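Local coordinates for protein TagI restriction endonuclease (Thermocrispum agreste, PDB 6GHS) that probably cleaves DNA carrying modified cytosines such as 5-methylcytosine or 5-hydroxymethylcytosine, pairing an SRA reader domain with an HNH nuclease domain, at residues Ile230-Pro240 against Ile290-Gln301. Residues are numbered along the deposited sequence; the frame is centred on the assembly and turned at random.
Sequences IRPLGRKHGGP and IDLDHIRYHRSQ
Arg231 and His294 bring the two backbones closest, their CA atoms 5.3 Å apart, where the loop that follows strand 223-229 of the HNH region meets helix 292-299. From there Arg231 runs out extended, CG opposite the backbone N (chi1 176°), across one face of the Tyr297 ring. Its CG makes a CH-pi contact 4.0 Å from the centroid of the Tyr297 ring, and the guanidinium lies nearly flat on that ring, planes 19° apart, as an off-centre cation-pi stack. Two weak bonds, from NE and NH2 to His237 O, help fix the guanidinium's rotation, while NH1 donates to a water that also sits 2.7 Å from His294 ND1; Pro240 CD packs 3.6 Å from CE1 of the same His294 ring. At the phenol end, Tyr297 OH and His237 ND1 share a fairly straight hydrogen bond of 2.6 Å, either atom being able to donate, with the hydroxyl in the imidazole plane; Trp134 of the second subunit packs edge-to-face with His237. A leucine in place of Tyr297 would probably leave His237 ND1 without its hydroxyl mate and the guanidinium without its aromatic bed. Ile230 CD1 reaches Ile290 CG2 at 3.8 Å, both isoleucines touching Leu247 of strand 246-249. One tyrosine thus serves the loop with both ring face and hydroxyl, tying the helix to it through a cation and a histidine beside the apolar contact of Ile230 with Ile290.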
loop_
_atom_site.group_PDB
_atom_site.type_symbol
_atom_site.label_atom_id
_atom_site.label_comp_id
_atom_site.label_asym_id
_atom_site.label_seq_id
_atom_site.Cartn_x
_atom_site.Cartn_y
_atom_site.Cartn_z
ATOM N N ILE A 230 -4.302 -15.559 -4.868
ATOM C CA ILE A 230 -3.971 -16.759 -4.113
ATOM C C ILE A 230 -2.572 -17.187 -4.534
ATOM O O ILE A 230 -1.664 -17.262 -3.704
ATOM C CB ILE A 230 -5.022 -17.867 -4.335
ATOM C CG1 ILE A 230 -6.430 -17.324 -4.019
ATOM C CG2 ILE A 230 -4.730 -19.075 -3.470
ATOM C CD1 ILE A 230 -7.559 -18.317 -4.187
ATOM N N ARG A 231 -2.401 -17.449 -5.825
ATOM C CA ARG A 231 -1.074 -17.658 -6.407
ATOM C C ARG A 231 -0.566 -16.325 -6.943
ATOM O O ARG A 231 -1.141 -15.807 -7.899
ATOM C CB ARG A 231 -1.133 -18.659 -7.546
ATOM C CG ARG A 231 0.190 -18.844 -8.264
ATOM C CD ARG A 231 0.046 -19.814 -9.411
ATOM N NE ARG A 231 1.346 -20.151 -9.969
ATOM C CZ ARG A 231 1.575 -21.156 -10.808
ATOM N NH1 ARG A 231 0.583 -21.944 -11.221
ATOM N NH2 ARG A 231 2.817 -21.374 -11.236
ATOM N N PRO A 232 0.526 -15.783 -6.363
ATOM C CA PRO A 232 0.901 -14.397 -6.689
ATOM C C PRO A 232 1.203 -14.159 -8.163
ATOM O O PRO A 232 1.527 -15.094 -8.892
ATOM C CB PRO A 232 2.154 -14.145 -5.838
ATOM C CG PRO A 232 2.168 -15.222 -4.821
ATOM C CD PRO A 232 1.491 -16.398 -5.442
ATOM N N LEU A 233 1.088 -12.906 -8.576
ATOM C CA LEU A 233 1.342 -12.521 -9.954
ATOM C C LEU A 233 2.841 -12.337 -10.173
ATOM O O LEU A 233 3.601 -12.238 -9.210
ATOM C CB LEU A 233 0.603 -11.221 -10.273
ATOM C CG LEU A 233 -0.905 -11.171 -10.004
ATOM C CD1 LEU A 233 -1.448 -9.788 -10.316
ATOM C CD2 LEU A 233 -1.640 -12.228 -10.820
ATOM N N GLY A 234 3.262 -12.312 -11.438
ATOM C CA GLY A 234 4.615 -11.881 -11.802
ATOM C C GLY A 234 5.569 -12.968 -12.246
ATOM O O GLY A 234 5.189 -14.131 -12.387
ATOM N N ARG A 235 6.823 -12.560 -12.445
ATOM C CA ARG A 235 7.845 -13.385 -13.117
ATOM C C ARG A 235 8.091 -14.740 -12.485
ATOM O O ARG A 235 8.123 -15.736 -13.194
ATOM C CB ARG A 235 9.186 -12.646 -13.213
ATOM C CG ARG A 235 9.361 -11.847 -14.493
ATOM C CD ARG A 235 10.572 -10.939 -14.389
ATOM N NE ARG A 235 10.601 -9.942 -15.459
ATOM C CZ ARG A 235 10.874 -8.639 -15.315
ATOM N NH1 ARG A 235 11.135 -8.095 -14.121
ATOM N NH2 ARG A 235 10.868 -7.852 -16.393
ATOM N N LYS A 236 8.272 -14.776 -11.169
ATOM C CA LYS A 236 8.584 -16.033 -10.469
ATOM C C LYS A 236 7.393 -17.014 -10.449
ATOM O O LYS A 236 7.507 -18.175 -10.896
ATOM C CB LYS A 236 9.097 -15.744 -9.041
ATOM C CG LYS A 236 9.271 -16.954 -8.120
ATOM C CD LYS A 236 10.364 -17.928 -8.554
ATOM C CE LYS A 236 10.184 -19.301 -7.903
ATOM N NZ LYS A 236 11.447 -19.851 -7.329
ATOM N N HIS A 237 6.258 -16.536 -9.942
ATOM C CA HIS A 237 5.108 -17.393 -9.659
ATOM C C HIS A 237 4.120 -17.521 -10.831
ATOM O O HIS A 237 3.536 -18.588 -11.029
ATOM C CB HIS A 237 4.398 -16.897 -8.400
ATOM C CG HIS A 237 5.272 -16.863 -7.177
ATOM N ND1 HIS A 237 5.687 -18.006 -6.523
ATOM C CD2 HIS A 237 5.786 -15.824 -6.475
ATOM C CE1 HIS A 237 6.429 -17.671 -5.484
ATOM N NE2 HIS A 237 6.501 -16.353 -5.430
ATOM N N GLY A 238 3.934 -16.439 -11.591
ATOM C CA GLY A 238 3.124 -16.459 -12.819
ATOM C C GLY A 238 1.679 -16.852 -12.589
ATOM O O GLY A 238 1.138 -17.722 -13.272
ATOM N N GLY A 239 1.063 -16.219 -11.600
ATOM C CA GLY A 239 -0.345 -16.427 -11.308
ATOM C C GLY A 239 -1.192 -15.648 -12.293
ATOM O O GLY A 239 -0.807 -14.563 -12.721
ATOM N N PRO A 240 -2.347 -16.200 -12.671
ATOM C CA PRO A 240 -3.233 -15.449 -13.532
ATOM C C PRO A 240 -3.995 -14.409 -12.725
ATOM O O PRO A 240 -4.284 -14.628 -11.536
ATOM C CB PRO A 240 -4.188 -16.526 -14.044
ATOM C CG PRO A 240 -4.308 -17.473 -12.894
ATOM C CD PRO A 240 -2.920 -17.511 -12.308
ATOM N N ILE A 290 -13.153 -21.086 -6.977
ATOM C CA ILE A 290 -11.738 -21.095 -6.644
ATOM C C ILE A 290 -11.080 -22.338 -7.254
ATOM O O ILE A 290 -11.465 -23.467 -6.947
ATOM C CB ILE A 290 -11.516 -21.085 -5.124
ATOM C CG1 ILE A 290 -12.123 -19.827 -4.509
ATOM C CG2 ILE A 290 -10.028 -21.154 -4.802
ATOM C CD1 ILE A 290 -12.452 -19.997 -3.046
ATOM N N ASP A 291 -10.085 -22.106 -8.106
ATOM C CA ASP A 291 -9.317 -23.166 -8.754
ATOM C C ASP A 291 -8.349 -23.743 -7.735
ATOM O O ASP A 291 -7.447 -23.045 -7.299
ATOM C CB ASP A 291 -8.565 -22.567 -9.950
ATOM C CG ASP A 291 -7.730 -23.580 -10.712
ATOM O OD1 ASP A 291 -7.631 -24.765 -10.306
ATOM O OD2 ASP A 291 -7.166 -23.170 -11.747
ATOM N N LEU A 292 -8.521 -25.014 -7.377
ATOM C CA LEU A 292 -7.733 -25.620 -6.289
ATOM C C LEU A 292 -6.241 -25.751 -6.556
ATOM O O LEU A 292 -5.481 -25.896 -5.613
ATOM C CB LEU A 292 -8.266 -27.001 -5.903
ATOM C CG LEU A 292 -9.456 -27.029 -4.946
ATOM C CD1 LEU A 292 -10.777 -26.853 -5.698
ATOM C CD2 LEU A 292 -9.451 -28.332 -4.152
ATOM N N ASP A 293 -5.812 -25.733 -7.817
ATOM C CA ASP A 293 -4.372 -25.735 -8.128
ATOM C C ASP A 293 -3.659 -24.530 -7.507
ATOM O O ASP A 293 -2.560 -24.667 -6.952
ATOM C CB ASP A 293 -4.114 -25.755 -9.645
ATOM C CG ASP A 293 -4.457 -27.087 -10.280
ATOM O OD1 ASP A 293 -4.071 -28.141 -9.718
ATOM O OD2 ASP A 293 -5.115 -27.077 -11.344
ATOM N N HIS A 294 -4.298 -23.361 -7.594
ATOM C CA HIS A 294 -3.759 -22.132 -7.010
ATOM C C HIS A 294 -3.700 -22.242 -5.496
ATOM O O HIS A 294 -2.716 -21.841 -4.902
ATOM C CB HIS A 294 -4.576 -20.906 -7.401
ATOM C CG HIS A 294 -4.747 -20.731 -8.878
ATOM N ND1 HIS A 294 -3.710 -20.875 -9.773
ATOM C CD2 HIS A 294 -5.837 -20.404 -9.612
ATOM C CE1 HIS A 294 -4.154 -20.650 -10.997
ATOM N NE2 HIS A 294 -5.443 -20.363 -10.928
ATOM N N ILE A 295 -4.735 -22.804 -4.875
ATOM C CA ILE A 295 -4.705 -23.060 -3.433
ATOM C C ILE A 295 -3.507 -23.922 -3.059
ATOM O O ILE A 295 -2.748 -23.566 -2.168
ATOM C CB ILE A 295 -6.020 -23.688 -2.919
ATOM C CG1 ILE A 295 -7.132 -22.628 -2.988
ATOM C CG2 ILE A 295 -5.846 -24.254 -1.503
ATOM C CD1 ILE A 295 -8.386 -22.946 -2.204
ATOM N N ARG A 296 -3.345 -25.045 -3.747
ATOM C CA ARG A 296 -2.192 -25.924 -3.530
ATOM C C ARG A 296 -0.868 -25.199 -3.655
ATOM O O ARG A 296 0.031 -25.446 -2.862
ATOM C CB ARG A 296 -2.197 -27.107 -4.503
ATOM C CG ARG A 296 -2.966 -28.319 -3.999
ATOM C CD ARG A 296 -3.258 -29.290 -5.128
ATOM N NE ARG A 296 -4.442 -30.079 -4.799
ATOM C CZ ARG A 296 -5.426 -30.391 -5.642
ATOM N NH1 ARG A 296 -5.416 -29.991 -6.919
ATOM N NH2 ARG A 296 -6.446 -31.114 -5.192
ATOM N N TYR A 297 -0.753 -24.320 -4.651
ATOM C CA TYR A 297 0.482 -23.536 -4.886
ATOM C C TYR A 297 0.813 -22.631 -3.706
ATOM O O TYR A 297 1.949 -22.594 -3.241
ATOM C CB TYR A 297 0.383 -22.688 -6.168
ATOM C CG TYR A 297 1.697 -22.072 -6.585
ATOM C CD1 TYR A 297 2.186 -20.927 -5.946
ATOM C CD2 TYR A 297 2.469 -22.637 -7.610
ATOM C CE1 TYR A 297 3.403 -20.356 -6.309
ATOM C CE2 TYR A 297 3.692 -22.076 -7.987
ATOM C CZ TYR A 297 4.155 -20.930 -7.332
ATOM O OH TYR A 297 5.357 -20.352 -7.685
ATOM N N HIS A 298 -0.189 -21.903 -3.237
ATOM C CA HIS A 298 -0.039 -21.020 -2.086
ATOM C C HIS A 298 0.369 -21.775 -0.840
ATOM O O HIS A 298 1.242 -21.331 -0.118
ATOM C CB HIS A 298 -1.351 -20.272 -1.817
ATOM C CG HIS A 298 -1.334 -19.429 -0.582
ATOM N ND1 HIS A 298 -1.785 -19.888 0.635
ATOM C CD2 HIS A 298 -0.931 -18.154 -0.379
ATOM C CE1 HIS A 298 -1.665 -18.932 1.533
ATOM N NE2 HIS A 298 -1.150 -17.868 0.943
ATOM N N ARG A 299 -0.292 -22.897 -0.586
ATOM C CA ARG A 299 0.051 -23.791 0.524
ATOM C C ARG A 299 1.530 -24.214 0.452
ATOM O O ARG A 299 2.218 -24.323 1.464
ATOM C CB ARG A 299 -0.861 -25.029 0.496
ATOM C CG ARG A 299 -1.043 -25.698 1.843
ATOM C CD ARG A 299 -1.663 -27.076 1.683
ATOM N NE ARG A 299 -3.006 -27.003 1.106
ATOM C CZ ARG A 299 -3.502 -27.808 0.160
ATOM N NH1 ARG A 299 -2.782 -28.785 -0.394
ATOM N NH2 ARG A 299 -4.745 -27.615 -0.265
ATOM N N SER A 300 2.004 -24.420 -0.772
ATOM C CA SER A 300 3.359 -24.872 -1.030
ATOM C C SER A 300 4.441 -23.799 -0.919
ATOM O O SER A 300 5.598 -24.096 -1.190
ATOM C CB SER A 300 3.417 -25.566 -2.406
ATOM O OG SER A 300 2.790 -26.845 -2.345
ATOM N N GLN A 301 4.083 -22.569 -0.540
ATOM C CA GLN A 301 5.064 -21.515 -0.194
ATOM C C GLN A 301 5.466 -21.524 1.281
ATOM O O GLN A 301 6.342 -20.756 1.673
ATOM C CB GLN A 301 4.513 -20.120 -0.489
ATOM C CG GLN A 301 4.119 -19.819 -1.922
ATOM C CD GLN A 301 3.559 -18.411 -2.041
ATOM O OE1 GLN A 301 2.540 -18.089 -1.420
ATOM N NE2 GLN A 301 4.242 -17.551 -2.804
HETATM O O HOH W 1 -1.868 -22.907 -9.745
#